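Local coordinates for topoisomerase I-like protein (Leishmania donovani, PDB 2B9S), which probably forms the large, DNA-binding subunit of a heterodimeric type IB topoisomerase, which relaxes supercoiled DNA by transient single-strand cleavage and rejoining, at residues I186-E190 with V206-H210; I259-Y263 with M281-R286; A275-V279 with L346-F350. All coordinates share one frame; numbering follows the deposited sequence.

Contact 1. Residues I186-E190 with V206-H210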
# COMPACT_ATOMS: atom_id res chain seq x y z
N ILE D 186 -1.09 17.16 15.36
CA ILE D 186 -2.51 17.29 15.03
C ILE D 186 -2.69 18.36 13.95
O ILE D 186 -2.14 19.46 14.05
CB ILE D 186 -3.34 17.61 16.31
CG1 ILE D 186 -3.33 16.41 17.28
CG2 ILE D 186 -4.75 18.05 15.95
CD1 ILE D 186 -4.30 15.26 16.96
N ASN D 187 -3.40 18.00 12.89
CA ASN D 187 -3.79 18.97 11.87
C ASN D 187 -5.30 19.16 11.93
O ASN D 187 -6.06 18.21 11.76
CB ASN D 187 -3.39 18.52 10.46
CG ASN D 187 -3.53 19.63 9.44
OD1 ASN D 187 -2.92 20.68 9.59
ND2 ASN D 187 -4.30 19.40 8.40
N ILE D 188 -5.70 20.41 12.19
CA ILE D 188 -7.10 20.76 12.45
C ILE D 188 -7.40 22.23 12.05
O ILE D 188 -6.46 23.00 11.80
CB ILE D 188 -7.43 20.48 13.94
CG1 ILE D 188 -8.93 20.24 14.15
CG2 ILE D 188 -6.77 21.52 14.87
CD1 ILE D 188 -9.28 19.64 15.47
N GLY D 189 -8.68 22.62 11.98
CA GLY D 189 -9.05 24.01 11.68
C GLY D 189 -8.71 24.98 12.80
O GLY D 189 -8.82 24.64 13.97
N GLU D 190 -8.30 26.20 12.44
CA GLU D 190 -7.99 27.28 13.40
C GLU D 190 -9.08 27.52 14.46
O GLU D 190 -8.78 27.90 15.59
CB GLU D 190 -7.77 28.62 12.69
CG GLU D 190 -6.99 28.61 11.40
CD GLU D 190 -7.85 28.22 10.22
OE1 GLU D 190 -8.51 29.10 9.60
OE2 GLU D 190 -7.86 27.02 9.91
N VAL D 206 0.27 21.42 17.15
CA VAL D 206 -1.09 21.56 16.59
C VAL D 206 -0.93 22.58 15.48
O VAL D 206 -0.38 23.66 15.69
CB VAL D 206 -2.13 22.00 17.67
CG1 VAL D 206 -3.52 22.16 17.07
CG2 VAL D 206 -2.19 21.01 18.83
N GLN D 207 -1.32 22.20 14.28
CA GLN D 207 -1.20 23.07 13.12
C GLN D 207 -2.56 23.12 12.41
O GLN D 207 -3.51 22.39 12.75
CB GLN D 207 -0.10 22.57 12.18
CG GLN D 207 -0.33 21.14 11.64
CD GLN D 207 0.66 20.75 10.58
OE1 GLN D 207 1.87 20.70 10.85
NE2 GLN D 207 0.18 20.46 9.37
N HIS D 208 -2.63 24.00 11.42
CA HIS D 208 -3.87 24.34 10.74
C HIS D 208 -3.57 24.49 9.27
O HIS D 208 -3.78 25.57 8.70
CB HIS D 208 -4.45 25.66 11.30
CG HIS D 208 -4.47 25.71 12.80
ND1 HIS D 208 -5.28 24.90 13.56
CD2 HIS D 208 -3.72 26.43 13.67
CE1 HIS D 208 -5.05 25.13 14.84
NE2 HIS D 208 -4.12 26.06 14.94
N ASP D 209 -3.09 23.40 8.66
CA ASP D 209 -2.64 23.41 7.26
C ASP D 209 -3.80 22.99 6.33
O ASP D 209 -4.19 21.82 6.29
CB ASP D 209 -1.38 22.52 7.08
CG ASP D 209 -0.72 22.65 5.70
OD1 ASP D 209 -1.22 23.40 4.83
OD2 ASP D 209 0.31 21.98 5.46
N HIS D 210 -4.34 23.98 5.62
CA HIS D 210 -5.49 23.79 4.70
C HIS D 210 -5.07 23.15 3.37
O HIS D 210 -5.92 22.82 2.54
CB HIS D 210 -6.18 25.13 4.40
CG HIS D 210 -6.90 25.76 5.57
ND1 HIS D 210 -8.27 25.78 5.68
CD2 HIS D 210 -6.43 26.45 6.63
CE1 HIS D 210 -8.61 26.42 6.79
NE2 HIS D 210 -7.51 26.84 7.38
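Ile186 and Asn187 run parallel to Val206 and Gln207, paired one to one, and Gln207 bonds through its N and O to the residues on either side of Asn187, as in a parallel pair. Gln207 N reaches Ile186 O at 2.9 Å, and Ile188 N returns a bond to Gln207 O at 3.0 Å. Over the full segments the end-to-end directions differ by 64°, and past His208 side chains carry the contact. With CG anti to the backbone N (chi1 -168°), Asn187 lays its amide along the backbone of Asp209: OD1 takes Asp209 N at 2.9 Å on an in-plane lone pair, while ND2 gives a hydrogen to Asp209 O at 3.2 Å. The same OD1 also accepts a hydrogen bond from Gln207 NE2, which comes from above the carbonyl plane, the two amides being turned 81° apart. Two bonds on OD1 and one from ND2 thus fix the rotation of this buried amide, and Trp214 O is a further partner of ND2.

This is the edge of a mixed four-stranded sheet in the DNA-binding part of the enzyme, with strand 205-207 outermost within this chain and nearest atoms about 5 Å from the bound nucleic acid. Ile186 and Val206 share the face opposite Asn187 and Gln207, and just past the strand end Ile188 CG2 lies beside Val206 CG1 at 4.0 Å. His208 turns the edge of its ring to Ile188 O, which ND1 approaches at 2.8 Å from above the carbonyl plane, while Glu190 CA covers one ring face in a CH-pi contact. Farther along, His210 NE2 meets Glu190 OE2 at 2.6 Å in a bent histidine-carboxylate hydrogen bond, and Trp22 stacks on the His210 ring.

Contact 2. Residues I259-Y263 with M281-R286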
# COMPACT_ATOMS: atom_id res chain seq x y z
N ILE D 259 2.35 9.28 -28.18
CA ILE D 259 3.43 9.04 -27.22
C ILE D 259 4.31 7.93 -27.77
O ILE D 259 5.54 8.00 -27.65
CB ILE D 259 2.86 8.68 -25.80
CG1 ILE D 259 2.46 9.94 -25.04
CG2 ILE D 259 3.85 7.88 -24.97
CD1 ILE D 259 1.41 9.74 -23.99
N ARG D 260 3.65 6.92 -28.36
CA ARG D 260 4.26 5.74 -28.96
C ARG D 260 5.03 6.03 -30.24
O ARG D 260 6.04 5.38 -30.53
CB ARG D 260 3.19 4.70 -29.27
CG ARG D 260 2.50 4.19 -28.05
CD ARG D 260 1.35 3.28 -28.39
NE ARG D 260 0.81 2.74 -27.16
CZ ARG D 260 -0.29 2.01 -27.06
NH1 ARG D 260 -1.02 1.72 -28.13
NH2 ARG D 260 -0.67 1.58 -25.86
N ALA D 261 4.54 6.99 -31.02
CA ALA D 261 5.21 7.43 -32.22
C ALA D 261 6.43 8.23 -31.79
O ALA D 261 7.47 8.19 -32.45
CB ALA D 261 4.27 8.30 -33.06
N SER D 262 6.30 8.95 -30.68
CA SER D 262 7.40 9.72 -30.09
C SER D 262 8.54 8.83 -29.56
O SER D 262 9.70 9.05 -29.91
CB SER D 262 6.89 10.66 -29.00
OG SER D 262 7.88 11.56 -28.57
N TYR D 263 8.22 7.82 -28.75
CA TYR D 263 9.29 6.93 -28.25
C TYR D 263 9.87 5.98 -29.31
O TYR D 263 11.04 5.58 -29.22
CB TYR D 263 8.96 6.22 -26.92
CG TYR D 263 7.90 5.12 -26.90
CD1 TYR D 263 8.09 3.91 -27.57
CD2 TYR D 263 6.74 5.26 -26.13
CE1 TYR D 263 7.12 2.90 -27.52
CE2 TYR D 263 5.79 4.26 -26.05
CZ TYR D 263 5.98 3.09 -26.74
OH TYR D 263 5.02 2.11 -26.65
N MET D 281 9.82 3.70 -21.30
CA MET D 281 8.43 4.04 -21.54
C MET D 281 7.68 3.01 -22.41
O MET D 281 6.49 2.80 -22.23
CB MET D 281 8.22 5.52 -21.92
CG MET D 281 8.90 6.04 -23.13
SD MET D 281 8.99 7.86 -23.08
CE MET D 281 7.46 8.31 -23.90
N TYR D 282 8.40 2.31 -23.27
CA TYR D 282 7.88 1.15 -23.97
C TYR D 282 7.44 0.02 -23.01
O TYR D 282 6.37 -0.58 -23.20
CB TYR D 282 8.93 0.63 -24.95
CG TYR D 282 8.58 -0.69 -25.60
CD1 TYR D 282 7.72 -0.76 -26.70
CD2 TYR D 282 9.15 -1.88 -25.14
CE1 TYR D 282 7.40 -1.97 -27.31
CE2 TYR D 282 8.84 -3.10 -25.73
CZ TYR D 282 7.97 -3.14 -26.82
OH TYR D 282 7.67 -4.36 -27.42
N PHE D 283 8.29 -0.29 -22.02
CA PHE D 283 7.97 -1.28 -20.99
C PHE D 283 6.79 -0.87 -20.12
O PHE D 283 5.92 -1.69 -19.86
CB PHE D 283 9.16 -1.57 -20.07
CG PHE D 283 10.24 -2.41 -20.70
CD1 PHE D 283 10.02 -3.10 -21.90
CD2 PHE D 283 11.48 -2.53 -20.09
CE1 PHE D 283 11.02 -3.86 -22.49
CE2 PHE D 283 12.48 -3.30 -20.65
CZ PHE D 283 12.25 -3.97 -21.86
N ILE D 284 6.77 0.38 -19.67
CA ILE D 284 5.71 0.92 -18.81
C ILE D 284 4.36 0.94 -19.55
O ILE D 284 3.32 0.58 -18.98
CB ILE D 284 6.09 2.33 -18.27
CG1 ILE D 284 7.28 2.23 -17.30
CG2 ILE D 284 4.89 3.02 -17.63
CD1 ILE D 284 7.89 3.56 -16.90
N ASP D 285 4.41 1.36 -20.81
CA ASP D 285 3.24 1.32 -21.69
C ASP D 285 2.74 -0.10 -21.96
O ASP D 285 1.59 -0.42 -21.65
CB ASP D 285 3.55 2.04 -23.01
CG ASP D 285 2.42 1.93 -24.04
OD1 ASP D 285 1.30 1.50 -23.71
OD2 ASP D 285 2.68 2.28 -25.21
N ARG D 286 3.60 -0.95 -22.54
CA ARG D 286 3.12 -2.24 -23.08
C ARG D 286 2.95 -3.31 -22.02
O ARG D 286 2.06 -4.16 -22.14
CB ARG D 286 4.01 -2.76 -24.22
CG ARG D 286 4.23 -1.84 -25.42
CD ARG D 286 3.03 -0.94 -25.77
NE ARG D 286 1.85 -1.65 -26.27
CZ ARG D 286 1.23 -1.40 -27.43
NH1 ARG D 286 1.67 -0.45 -28.25
NH2 ARG D 286 0.16 -2.11 -27.77
O HOH W 1 4.65 -0.04 -28.94
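Tyr263 points its ring across the interface and fits as a knob between Met281, Tyr282, Asp285 and Arg286. Its CG lies between the backbone N and the carbonyl carbon (chi1 70°), which swings the ring back along its own helix, so that one face rests over Arg260 CA and the other turns to Tyr282 CA. At the end of the ring the hydroxyl donates to Asp285 OD2 at 2.8 Å, arriving on the anti side of a carboxylate whose plane stands 71° from the ring. The syn sides of that carboxylate belong to Arg260. The extended Arg260 chain brings its guanidinium side-on and nearly coplanar with Asp285, NE to OD2 at 2.7 Å and NH2 to OD1 at 2.9 Å, so OD2 is gripped by two donors and the acid probably stays ionised.

The two helices, 236-266 and 272-287, are consecutive and pack as a roughly antiparallel helical hairpin in the catalytic core, with short-segment axes crossing at -151° and coming to 10.9 Å. Arg286, its chain bent at chi2 and chi3, stacks its guanidinium flat on that of Arg260, with centres 3.8 Å apart and NH1 above the middle of the partner plane. Asp285 may offset part of the charge of this arginine pair. A water gives a hydrogen to Tyr263 OH and accepts a weak bond from Arg286 NH1. On the apolar side, Met281 CG lies 3.8 Å from Tyr263 CD2, and its methyl CE bridges that ring atom and Ile259 CG2. Tyr263 CE1 comes in at the edge of the Tyr282 ring, 3.8 Å from Tyr282 CD1.

Contact 3. Residues A275-V279 with L346-F350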
# COMPACT_ATOMS: atom_id res chain seq x y z
N ALA D 275 17.45 7.05 -25.72
CA ALA D 275 17.17 5.67 -26.16
C ALA D 275 16.72 4.78 -25.00
O ALA D 275 15.81 3.97 -25.17
CB ALA D 275 18.39 5.06 -26.86
N GLN D 276 17.37 4.95 -23.84
CA GLN D 276 17.00 4.26 -22.59
C GLN D 276 15.61 4.69 -22.10
O GLN D 276 14.78 3.83 -21.76
CB GLN D 276 18.05 4.51 -21.50
CG GLN D 276 19.33 3.71 -21.69
CD GLN D 276 20.30 3.80 -20.53
OE1 GLN D 276 20.04 4.47 -19.54
NE2 GLN D 276 21.41 3.12 -20.65
N ARG D 277 15.39 6.01 -22.06
CA ARG D 277 14.07 6.61 -21.78
C ARG D 277 12.95 5.99 -22.64
O ARG D 277 11.86 5.70 -22.12
CB ARG D 277 14.11 8.13 -21.96
CG ARG D 277 12.92 8.88 -21.35
CD ARG D 277 13.12 10.39 -21.46
NE ARG D 277 13.12 10.83 -22.86
CZ ARG D 277 13.47 12.04 -23.29
NH1 ARG D 277 13.87 12.98 -22.44
NH2 ARG D 277 13.42 12.30 -24.59
N ALA D 278 13.24 5.78 -23.93
CA ALA D 278 12.31 5.15 -24.90
C ALA D 278 11.94 3.70 -24.58
O ALA D 278 10.78 3.31 -24.67
CB ALA D 278 12.89 5.24 -26.31
N VAL D 279 12.94 2.88 -24.24
CA VAL D 279 12.69 1.47 -23.89
C VAL D 279 11.93 1.37 -22.55
O VAL D 279 11.06 0.50 -22.38
CB VAL D 279 14.01 0.65 -23.89
CG1 VAL D 279 13.80 -0.79 -23.48
CG2 VAL D 279 14.66 0.71 -25.29
N LEU D 346 18.40 -2.84 -28.91
CA LEU D 346 18.73 -1.85 -27.88
C LEU D 346 19.10 -2.51 -26.54
O LEU D 346 20.09 -2.15 -25.93
CB LEU D 346 17.58 -0.87 -27.71
CG LEU D 346 17.44 0.29 -28.70
CD1 LEU D 346 16.15 1.08 -28.48
CD2 LEU D 346 18.64 1.21 -28.66
N LEU D 347 18.31 -3.50 -26.11
CA LEU D 347 18.58 -4.30 -24.92
C LEU D 347 19.92 -5.06 -24.97
O LEU D 347 20.55 -5.26 -23.92
CB LEU D 347 17.43 -5.28 -24.65
CG LEU D 347 16.10 -4.69 -24.16
CD1 LEU D 347 15.02 -5.78 -24.01
CD2 LEU D 347 16.28 -3.88 -22.85
N GLN D 348 20.33 -5.51 -26.16
CA GLN D 348 21.65 -6.13 -26.33
C GLN D 348 22.74 -5.08 -26.10
O GLN D 348 23.74 -5.36 -25.48
CB GLN D 348 21.80 -6.77 -27.72
CG GLN D 348 20.85 -7.96 -28.00
CD GLN D 348 20.94 -8.45 -29.43
OE1 GLN D 348 20.81 -7.67 -30.38
NE2 GLN D 348 21.19 -9.75 -29.59
N ARG D 349 22.53 -3.88 -26.62
CA ARG D 349 23.42 -2.77 -26.40
C ARG D 349 23.50 -2.42 -24.90
O ARG D 349 24.60 -2.19 -24.36
CB ARG D 349 22.95 -1.55 -27.21
CG ARG D 349 24.04 -0.51 -27.44
CD ARG D 349 23.61 0.59 -28.43
NE ARG D 349 23.25 1.87 -27.78
CZ ARG D 349 22.48 2.80 -28.33
NH1 ARG D 349 21.96 2.60 -29.55
NH2 ARG D 349 22.21 3.94 -27.69
N PHE D 350 22.34 -2.40 -24.24
CA PHE D 350 22.23 -1.95 -22.85
C PHE D 350 22.85 -2.93 -21.86
O PHE D 350 23.03 -2.57 -20.70
CB PHE D 350 20.77 -1.70 -22.45
CG PHE D 350 20.11 -0.56 -23.17
CD1 PHE D 350 20.85 0.34 -23.94
CD2 PHE D 350 18.73 -0.37 -23.07
CE1 PHE D 350 20.23 1.38 -24.60
CE2 PHE D 350 18.10 0.69 -23.72
CZ PHE D 350 18.85 1.57 -24.48
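Phe350 lies with one ring face under the aliphatic part of Gln276, whose CG stands 3.9 Å from the ring centroid in a CH-pi contact displaced toward the rim. Because Gln276 keeps CG beside its backbone N (chi1 -75°) and then extends, its methylene crosses the ring while the amide passes beyond it, turned 80° from the ring plane, to bond through OE1 to Gln363 N. The ring's outer edge is directed at the backbone of Ala275, with CZ 3.9 Å from Ala275 C. One turn on, Val279 divides its methyls: CG2 touches Leu346 CD1 at 3.5 Å and Phe350 CE2 at 3.8 Å, while CG1 meets Leu347 CD2 at 4.0 Å. Leu346 CD2 also approaches Ala275 CB.

Helix 272-287 thereby packs on helix 341-351 within the catalytic core, the short-segment axes crossing at -122° and 11.1 Å apart. Between the two segments the contact is made mainly by methyls, a methylene and a ring, so it probably holds by dispersion and the hydrophobic effect, with shape complementarity setting how the helices fit, while the Gln276 amide is satisfied outside the two segments.

Contacts 2 and 3 share helix 272-287, which meets helix 236-266 through residues 281-286 and helix 341-351 through residues 275-279. Their centres lie about 12 Å apart and they touch: Tyr263 O sits 3.5 Å from Ala278 CB, and Phe283 CZ is 3.9 Å from Leu347 CD1. Contact 1 stands apart in the DNA-binding fragment, with its centre about 43 Å from that of contact 2 and about 48 Å from that of contact 3. The vanadate pocket of Arg290, Lys328, Arg386 and His429 belongs to the catalytic core, and Arg290 follows closely after helix 272-287. Nearest atoms lie about 5, 7 and 12 Å from the DNA for contacts 1, 2 and 3.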